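Local coordinates for protein bradyzoite pseudokinase 1 (Toxoplasma gondii, PDB 6M7Z) that is a bradyzoite pseudokinase, probably without kinase activity of its own, from a divergent kinase family lacking the glycine-rich loop, at residues A[19-24]-A[89-94]; A[158-163]-A[183-188]. All blocks are in the same frame, centred on the assembly; numbering follows the deposited sequence.

Interaction 1. Residues A[19-24]-A[89-94]; sequences SYLKEL and KYSVYE. With EDO (1,2-ethanediol), chain H.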
ATOM      1  N   SER A  19      -5.506  -7.056 -24.624  1.00 38.50           N
ATOM      2  CA  SER A  19      -6.342  -8.238 -24.417  1.00 46.40           C
ATOM      3  C   SER A  19      -6.754  -8.319 -22.943  1.00 43.92           C
ATOM      4  O   SER A  19      -7.924  -8.539 -22.639  1.00 38.29           O
ATOM      5  CB  SER A  19      -5.651  -9.504 -24.864  1.00 54.80           C
ATOM      6  OG  SER A  19      -5.947  -9.775 -26.234  1.00 69.82           O
ATOM      7  N   TYR A  20      -5.793  -8.103 -22.034  1.00 38.83           N
ATOM      8  CA  TYR A  20      -6.070  -8.213 -20.610  1.00 37.66           C
ATOM      9  C   TYR A  20      -7.076  -7.149 -20.166  1.00 37.29           C
ATOM     10  O   TYR A  20      -7.934  -7.418 -19.334  1.00 34.17           O
ATOM     11  CB  TYR A  20      -4.814  -8.124 -19.752  1.00 34.16           C
ATOM     12  CG  TYR A  20      -5.066  -8.652 -18.362  1.00 35.54           C
ATOM     13  CD1 TYR A  20      -4.991 -10.009 -18.087  1.00 36.37           C
ATOM     14  CD2 TYR A  20      -5.423  -7.796 -17.331  1.00 34.29           C
ATOM     15  CE1 TYR A  20      -5.233 -10.500 -16.815  1.00 38.98           C
ATOM     16  CE2 TYR A  20      -5.638  -8.267 -16.050  1.00 38.10           C
ATOM     17  CZ  TYR A  20      -5.557  -9.628 -15.793  1.00 41.25           C
ATOM     18  OH  TYR A  20      -5.782 -10.132 -14.539  1.00 41.76           O
ATOM     19  N   LEU A  21      -6.961  -5.942 -20.725  1.00 39.20           N
ATOM     20  CA  LEU A  21      -7.899  -4.875 -20.432  1.00 43.70           C
ATOM     21  C   LEU A  21      -9.329  -5.325 -20.759  1.00 46.08           C
ATOM     22  O   LEU A  21     -10.236  -5.133 -19.948  1.00 56.04           O
ATOM     23  CB  LEU A  21      -7.491  -3.626 -21.221  1.00 42.51           C
ATOM     24  CG  LEU A  21      -8.494  -2.480 -21.213  1.00 45.78           C
ATOM     25  CD1 LEU A  21      -8.662  -1.919 -19.819  1.00 43.30           C
ATOM     26  CD2 LEU A  21      -8.045  -1.400 -22.177  1.00 44.64           C
ATOM     27  N   LYS A  22      -9.497  -5.970 -21.915  1.00 50.33           N
ATOM     28  CA  LYS A  22     -10.812  -6.435 -22.389  1.00 59.88           C
ATOM     29  C   LYS A  22     -11.369  -7.554 -21.494  1.00 55.61           C
ATOM     30  O   LYS A  22     -12.561  -7.667 -21.338  1.00 62.66           O
ATOM     31  CB  LYS A  22     -10.721  -6.848 -23.860  1.00 66.85           C
ATOM     32  CG  LYS A  22     -10.664  -5.657 -24.812  1.00 70.86           C
ATOM     33  CD  LYS A  22     -10.503  -5.987 -26.278  1.00 79.74           C
ATOM     34  CE  LYS A  22     -11.030  -4.876 -27.168  1.00 85.31           C
ATOM     35  NZ  LYS A  22     -10.255  -4.731 -28.425  1.00 88.45           N
ATOM     36  N   GLU A  23     -10.490  -8.348 -20.883  1.00 54.31           N
ATOM     37  CA  GLU A  23     -10.874  -9.456 -19.994  1.00 53.15           C
ATOM     38  C   GLU A  23     -11.423  -8.968 -18.643  1.00 49.07           C
ATOM     39  O   GLU A  23     -12.018  -9.752 -17.931  1.00 45.60           O
ATOM     40  CB  GLU A  23      -9.683 -10.392 -19.756  1.00 73.85           C
ATOM     41  CG  GLU A  23      -9.469 -11.363 -20.919  1.00 98.80           C
ATOM     42  CD  GLU A  23      -8.518 -12.523 -20.705  1.00116.81           C
ATOM     43  OE1 GLU A  23      -7.589 -12.396 -19.889  1.00109.07           O
ATOM     44  OE2 GLU A  23      -8.715 -13.549 -21.369  1.00116.42           O
ATOM     45  N   LEU A  24     -11.168  -7.714 -18.246  1.00 46.62           N
ATOM     46  CA  LEU A  24     -11.661  -7.201 -16.948  1.00 40.21           C
ATOM     47  C   LEU A  24     -13.177  -7.086 -16.990  1.00 36.14           C
ATOM     48  O   LEU A  24     -13.728  -6.617 -17.976  1.00 35.69           O
ATOM     49  CB  LEU A  24     -11.078  -5.823 -16.642  1.00 43.31           C
ATOM     50  CG  LEU A  24      -9.620  -5.786 -16.212  1.00 46.61           C
ATOM     51  CD1 LEU A  24      -9.176  -4.344 -16.010  1.00 51.09           C
ATOM     52  CD2 LEU A  24      -9.395  -6.653 -14.973  1.00 45.59           C
ATOM     53  N   LYS A  89      -1.183  -0.726 -20.740  1.00 32.86           N
ATOM     54  CA  LYS A  89      -0.446  -1.171 -19.582  1.00 34.47           C
ATOM     55  C   LYS A  89      -0.659  -0.223 -18.393  1.00 32.76           C
ATOM     56  O   LYS A  89      -0.911  -0.661 -17.270  1.00 33.28           O
ATOM     57  CB  LYS A  89       1.036  -1.311 -19.908  1.00 35.33           C
ATOM     58  CG  LYS A  89       1.851  -1.902 -18.759  1.00 39.82           C
ATOM     59  CD  LYS A  89       3.333  -1.997 -18.981  1.00 42.29           C
ATOM     60  CE  LYS A  89       3.966  -2.716 -17.811  1.00 48.73           C
ATOM     61  NZ  LYS A  89       5.353  -3.122 -18.117  1.00 60.88           N
ATOM     62  N   TYR A  90      -0.578   1.080 -18.647  1.00 32.19           N
ATOM     63  CA  TYR A  90      -0.641   2.052 -17.568  1.00 34.29           C
ATOM     64  C   TYR A  90      -1.944   1.871 -16.775  1.00 30.28           C
ATOM     65  O   TYR A  90      -1.937   2.066 -15.565  1.00 28.46           O
ATOM     66  CB  TYR A  90      -0.405   3.475 -18.099  1.00 38.82           C
ATOM     67  CG  TYR A  90      -1.065   4.560 -17.291  1.00 59.00           C
ATOM     68  CD1 TYR A  90      -2.371   4.948 -17.583  1.00 66.26           C
ATOM     69  CD2 TYR A  90      -0.419   5.182 -16.224  1.00 55.10           C
ATOM     70  CE1 TYR A  90      -3.031   5.891 -16.810  1.00 70.17           C
ATOM     71  CE2 TYR A  90      -1.061   6.147 -15.463  1.00 59.23           C
ATOM     72  CZ  TYR A  90      -2.373   6.497 -15.754  1.00 73.26           C
ATOM     73  OH  TYR A  90      -3.059   7.447 -15.052  1.00 70.98           O
ATOM     74  N   SER A  91      -3.051   1.477 -17.430  1.00 29.30           N
ATOM     75  CA  SER A  91      -4.361   1.441 -16.743  1.00 28.72           C
ATOM     76  C   SER A  91      -4.696   0.065 -16.160  1.00 27.78           C
ATOM     77  O   SER A  91      -5.558  -0.005 -15.268  1.00 28.55           O
ATOM     78  CB  SER A  91      -5.487   1.964 -17.607  1.00 29.06           C
ATOM     79  OG  SER A  91      -5.790   1.070 -18.658  1.00 30.22           O
ATOM     80  N   VAL A  92      -4.031  -1.005 -16.618  1.00 27.59           N
ATOM     81  CA  VAL A  92      -4.382  -2.354 -16.168  1.00 29.04           C
ATOM     82  C   VAL A  92      -3.237  -3.051 -15.437  1.00 28.23           C
ATOM     83  O   VAL A  92      -3.450  -4.181 -14.968  1.00 29.06           O
ATOM     84  CB  VAL A  92      -4.891  -3.239 -17.322  1.00 32.59           C
ATOM     85  CG1 VAL A  92      -6.056  -2.581 -18.027  1.00 38.12           C
ATOM     86  CG2 VAL A  92      -3.809  -3.580 -18.318  1.00 32.66           C
ATOM     87  N   TYR A  93      -2.061  -2.416 -15.324  1.00 27.00           N
ATOM     88  CA  TYR A  93      -0.925  -3.058 -14.653  1.00 27.12           C
ATOM     89  C   TYR A  93      -1.288  -3.429 -13.209  1.00 26.96           C
ATOM     90  O   TYR A  93      -1.072  -4.542 -12.793  1.00 28.03           O
ATOM     91  CB  TYR A  93       0.325  -2.172 -14.683  1.00 26.75           C
ATOM     92  CG  TYR A  93       1.538  -2.844 -14.097  1.00 27.45           C
ATOM     93  CD1 TYR A  93       2.161  -3.879 -14.765  1.00 28.64           C
ATOM     94  CD2 TYR A  93       2.031  -2.483 -12.855  1.00 27.56           C
ATOM     95  CE1 TYR A  93       3.276  -4.515 -14.231  1.00 30.01           C
ATOM     96  CE2 TYR A  93       3.140  -3.102 -12.303  1.00 28.76           C
ATOM     97  CZ  TYR A  93       3.762  -4.130 -12.988  1.00 30.25           C
ATOM     98  OH  TYR A  93       4.864  -4.737 -12.453  1.00 31.68           O
ATOM     99  N   GLU A  94      -1.831  -2.478 -12.453  1.00 26.43           N
ATOM    100  CA  GLU A  94      -2.110  -2.709 -11.051  1.00 27.27           C
ATOM    101  C   GLU A  94      -3.202  -3.780 -10.909  1.00 28.07           C
ATOM    102  O   GLU A  94      -3.067  -4.705 -10.109  1.00 28.15           O
ATOM    103  CB  GLU A  94      -2.452  -1.400 -10.336  1.00 27.01           C
ATOM    104  CG  GLU A  94      -2.374  -1.533  -8.831  1.00 28.43           C
ATOM    105  CD  GLU A  94      -2.672  -0.281  -8.014  1.00 29.19           C
ATOM    106  OE1 GLU A  94      -2.965   0.804  -8.646  1.00 29.73           O
ATOM    107  OE2 GLU A  94      -2.612  -0.379  -6.752  1.00 28.93           O
TER
HETATM  108  C1  EDO H 402      -6.368   1.401 -11.914  1.00 42.01           C
HETATM  109  O1  EDO H 402      -7.708   1.703 -11.479  1.00 29.78           O
HETATM  110  C2  EDO H 402      -5.394   1.764 -10.794  1.00 47.63           C
HETATM  111  O2  EDO H 402      -4.028   1.465 -11.121  1.00 43.29           O
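L21 and V92 meet at about a right angle: the leucine crosses the valine with its CB and its CD1 branch, and both touch the single methyl CG1 of V92. L21 CB lies 3.7 Å from V92 CG1, an ordinary apolar contact, whereas the 3.2 Å between L21 CD1 and V92 CG1 is doubtfully short for two methyls. The backbone sets the place of CB; a CG anti to the backbone N (chi1 170°), followed by a chi2 of 65°, then carries CD1 to the same valine methyl. L24, three residues on and just past the helix, crosses V92 obliquely and adds its CD1, 4.1 Å from V92 CG1. A short, branched valine suits this spot, since W17 and T122 also press on it. The helix 88-101 has the place of helix C in the N-lobe of protein kinases, packed beside the antiparallel sheet, and helix 14-23 lies against its outer flank. Two residues beyond V92 the chemistry changes: E94, extended from a chi1 of -164°, takes its carboxylate away from this apolar seam. There its OE2 pairs with K79, consistent with the lysine-glutamate bridge of kinases, while OE1 accepts a 2.8 Å hydrogen bond from O2 of the ethanediol, probably a crystallisation additive that is also hydrogen-bonded to K79 O.

Interaction 2. Residues A[158-163]-A[183-188]; sequences KSLHNL and VVLGGL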
ATOM      1  N   LYS A 158       9.292  -7.152   3.133  1.00 46.14           N
ATOM      2  CA  LYS A 158       9.817  -8.506   2.992  1.00 48.50           C
ATOM      3  C   LYS A 158       8.787  -9.405   2.299  1.00 41.72           C
ATOM      4  O   LYS A 158       9.158 -10.193   1.419  1.00 41.88           O
ATOM      5  CB  LYS A 158      10.201  -9.102   4.350  1.00 55.99           C
ATOM      6  CG  LYS A 158      11.083 -10.339   4.234  1.00 63.06           C
ATOM      7  CD  LYS A 158      11.189 -11.175   5.483  1.00 66.34           C
ATOM      8  CE  LYS A 158      11.673 -12.581   5.190  1.00 68.91           C
ATOM      9  NZ  LYS A 158      11.116 -13.550   6.163  1.00 70.41           N
ATOM     10  N   SER A 159       7.516  -9.288   2.696  1.00 38.14           N
ATOM     11  CA  SER A 159       6.465 -10.109   2.117  1.00 40.21           C
ATOM     12  C   SER A 159       6.346  -9.831   0.610  1.00 41.27           C
ATOM     13  O   SER A 159       6.013 -10.728  -0.145  1.00 43.49           O
ATOM     14  CB  SER A 159       5.139  -9.959   2.853  1.00 41.23           C
ATOM     15  OG  SER A 159       4.427  -8.785   2.478  1.00 40.34           O
ATOM     16  N   LEU A 160       6.663  -8.608   0.170  1.00 43.29           N
ATOM     17  CA  LEU A 160       6.624  -8.276  -1.252  1.00 44.52           C
ATOM     18  C   LEU A 160       7.854  -8.855  -1.965  1.00 46.52           C
ATOM     19  O   LEU A 160       7.745  -9.412  -3.057  1.00 38.38           O
ATOM     20  CB  LEU A 160       6.540  -6.757  -1.424  1.00 45.00           C
ATOM     21  CG  LEU A 160       6.280  -6.269  -2.850  1.00 46.23           C
ATOM     22  CD1 LEU A 160       4.881  -6.641  -3.337  1.00 50.53           C
ATOM     23  CD2 LEU A 160       6.469  -4.768  -2.921  1.00 49.92           C
ATOM     24  N   HIS A 161       9.029  -8.727  -1.345  1.00 47.48           N
ATOM     25  CA  HIS A 161      10.275  -9.310  -1.886  1.00 46.92           C
ATOM     26  C   HIS A 161      10.134 -10.829  -2.068  1.00 47.34           C
ATOM     27  O   HIS A 161      10.579 -11.355  -3.081  1.00 44.78           O
ATOM     28  CB  HIS A 161      11.485  -8.909  -1.023  1.00 45.05           C
ATOM     29  CG  HIS A 161      11.850  -7.468  -1.149  1.00 41.94           C
ATOM     30  ND1 HIS A 161      12.885  -6.902  -0.438  1.00 47.95           N
ATOM     31  CD2 HIS A 161      11.298  -6.470  -1.872  1.00 39.79           C
ATOM     32  CE1 HIS A 161      13.019  -5.638  -0.789  1.00 44.73           C
ATOM     33  NE2 HIS A 161      12.023  -5.340  -1.626  1.00 41.83           N
ATOM     34  N   ASN A 162       9.477 -11.513  -1.118  1.00 48.73           N
ATOM     35  CA  ASN A 162       9.267 -12.973  -1.175  1.00 51.31           C
ATOM     36  C   ASN A 162       8.426 -13.394  -2.395  1.00 52.05           C
ATOM     37  O   ASN A 162       8.483 -14.548  -2.789  1.00 50.15           O
ATOM     38  CB  ASN A 162       8.594 -13.516   0.090  1.00 53.88           C
ATOM     39  CG  ASN A 162       9.483 -13.447   1.323  1.00 55.72           C
ATOM     40  OD1 ASN A 162      10.702 -13.279   1.221  1.00 56.90           O
ATOM     41  ND2 ASN A 162       8.888 -13.548   2.506  1.00 50.45           N
ATOM     42  N   LEU A 163       7.640 -12.484  -2.975  1.00 48.55           N
ATOM     43  CA  LEU A 163       6.857 -12.771  -4.188  1.00 48.68           C
ATOM     44  C   LEU A 163       7.662 -12.422  -5.452  1.00 46.56           C
ATOM     45  O   LEU A 163       7.140 -12.519  -6.562  1.00 46.32           O
ATOM     46  CB  LEU A 163       5.556 -11.963  -4.166  1.00 48.14           C
ATOM     47  CG  LEU A 163       4.600 -12.252  -3.012  1.00 49.60           C
ATOM     48  CD1 LEU A 163       3.525 -11.153  -2.868  1.00 47.18           C
ATOM     49  CD2 LEU A 163       3.938 -13.600  -3.238  1.00 54.78           C
ATOM     50  N   VAL A 183      -1.633  -2.370   9.699  1.00 38.23           N
ATOM     51  CA  VAL A 183      -0.864  -1.463   8.860  1.00 36.83           C
ATOM     52  C   VAL A 183      -0.342  -2.259   7.666  1.00 34.89           C
ATOM     53  O   VAL A 183       0.340  -3.248   7.848  1.00 33.67           O
ATOM     54  CB  VAL A 183       0.281  -0.803   9.645  1.00 37.51           C
ATOM     55  CG1 VAL A 183       1.182   0.025   8.754  1.00 39.15           C
ATOM     56  CG2 VAL A 183      -0.249   0.027  10.795  1.00 37.52           C
ATOM     57  N   VAL A 184      -0.656  -1.778   6.455  1.00 34.68           N
ATOM     58  CA  VAL A 184      -0.402  -2.501   5.205  1.00 34.01           C
ATOM     59  C   VAL A 184       0.379  -1.613   4.231  1.00 31.80           C
ATOM     60  O   VAL A 184       0.292  -0.399   4.285  1.00 28.89           O
ATOM     61  CB  VAL A 184      -1.704  -3.009   4.556  1.00 36.22           C
ATOM     62  CG1 VAL A 184      -2.447  -3.951   5.508  1.00 37.94           C
ATOM     63  CG2 VAL A 184      -2.601  -1.866   4.092  1.00 35.18           C
ATOM     64  N   LEU A 185       1.128  -2.279   3.341  1.00 31.09           N
ATOM     65  CA  LEU A 185       1.885  -1.637   2.291  1.00 28.90           C
ATOM     66  C   LEU A 185       1.042  -1.606   1.019  1.00 28.04           C
ATOM     67  O   LEU A 185       0.608  -2.645   0.528  1.00 27.68           O
ATOM     68  CB  LEU A 185       3.175  -2.414   2.054  1.00 28.60           C
ATOM     69  CG  LEU A 185       4.082  -1.888   0.947  1.00 28.45           C
ATOM     70  CD1 LEU A 185       4.420  -0.411   1.163  1.00 27.04           C
ATOM     71  CD2 LEU A 185       5.349  -2.727   0.881  1.00 28.42           C
ATOM     72  N   GLY A 186       0.854  -0.393   0.490  1.00 27.43           N
ATOM     73  CA  GLY A 186       0.130  -0.136  -0.764  1.00 27.26           C
ATOM     74  C   GLY A 186       1.038   0.561  -1.778  1.00 26.75           C
ATOM     75  O   GLY A 186       2.288   0.407  -1.749  1.00 25.02           O
ATOM     76  N   GLY A 187       0.403   1.313  -2.685  1.00 26.61           N
ATOM     77  CA  GLY A 187       1.088   1.956  -3.777  1.00 26.77           C
ATOM     78  C   GLY A 187       1.787   0.958  -4.687  1.00 26.92           C
ATOM     79  O   GLY A 187       2.880   1.224  -5.180  1.00 26.23           O
ATOM     80  N   LEU A 188       1.130  -0.185  -4.936  1.00 27.85           N
ATOM     81  CA  LEU A 188       1.771  -1.309  -5.614  1.00 28.34           C
ATOM     82  C   LEU A 188       1.782  -1.159  -7.138  1.00 28.48           C
ATOM     83  O   LEU A 188       2.336  -2.022  -7.825  1.00 28.06           O
ATOM     84  CB  LEU A 188       1.050  -2.595  -5.201  1.00 30.03           C
ATOM     85  CG  LEU A 188       1.137  -2.940  -3.716  1.00 30.52           C
ATOM     86  CD1 LEU A 188       0.461  -4.295  -3.470  1.00 32.57           C
ATOM     87  CD2 LEU A 188       2.587  -2.961  -3.246  1.00 29.71           C
TER
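The 2.9 Å hydrogen bond from N162 N to K158 O closes the turn of helix 146-161 that presents L160 to L185 and L188. L160 reaches across with one methyl, CD2, which meets a methyl of each partner: L188 CD2 at 4.3 Å and L185 CD2 at 4.5 Å. Its CG stands anti to the backbone N (chi1 -171°), which holds the branch out from the helix far enough for CD2 to approach both. Between the two partners the chain leaves strand 183-185 through G186 and G187. The latter has a positive phi of 60°, and the turn it makes lets L188 face the helix as L185 does. Helix 146-161 corresponds to helix E of the kinase C-lobe, and G187-L188-D189 probably occupies the DFG position, with L188 in place of the phenylalanine. H167, bonded to G186 O, is probably the histidine of the HRD-like stretch, and H161 bonds through NE2 to D233 of helix 230-248. Leucines suit the inner face because they are bulky, flexible and apolar; L185 also packs on A156. With its methyls loosely apposed, the contact contributes through burial of apolar surface and imposes little directional constraint.

Overall arrangement
Both contacts are buried and made of aliphatic side chains, yet they lie in different lobes, their centres about 21 Å apart. Interaction 1 packs two helices at the flank of the N-lobe, about 20 Å from the chain centre; interaction 2 joins a helix to a strand and its following turn in the C-lobe, about 7 Å from that centre. They share no helix or strand. Interaction 1 is the larger and has ionic chemistry close by, around E94, whereas interaction 2 is flanked by the histidine bonds of H161 to D233 and of H167 to G186 O. The two come together where E94 OE2 packs 4.2 Å from L188 N, at the junction of the lobes.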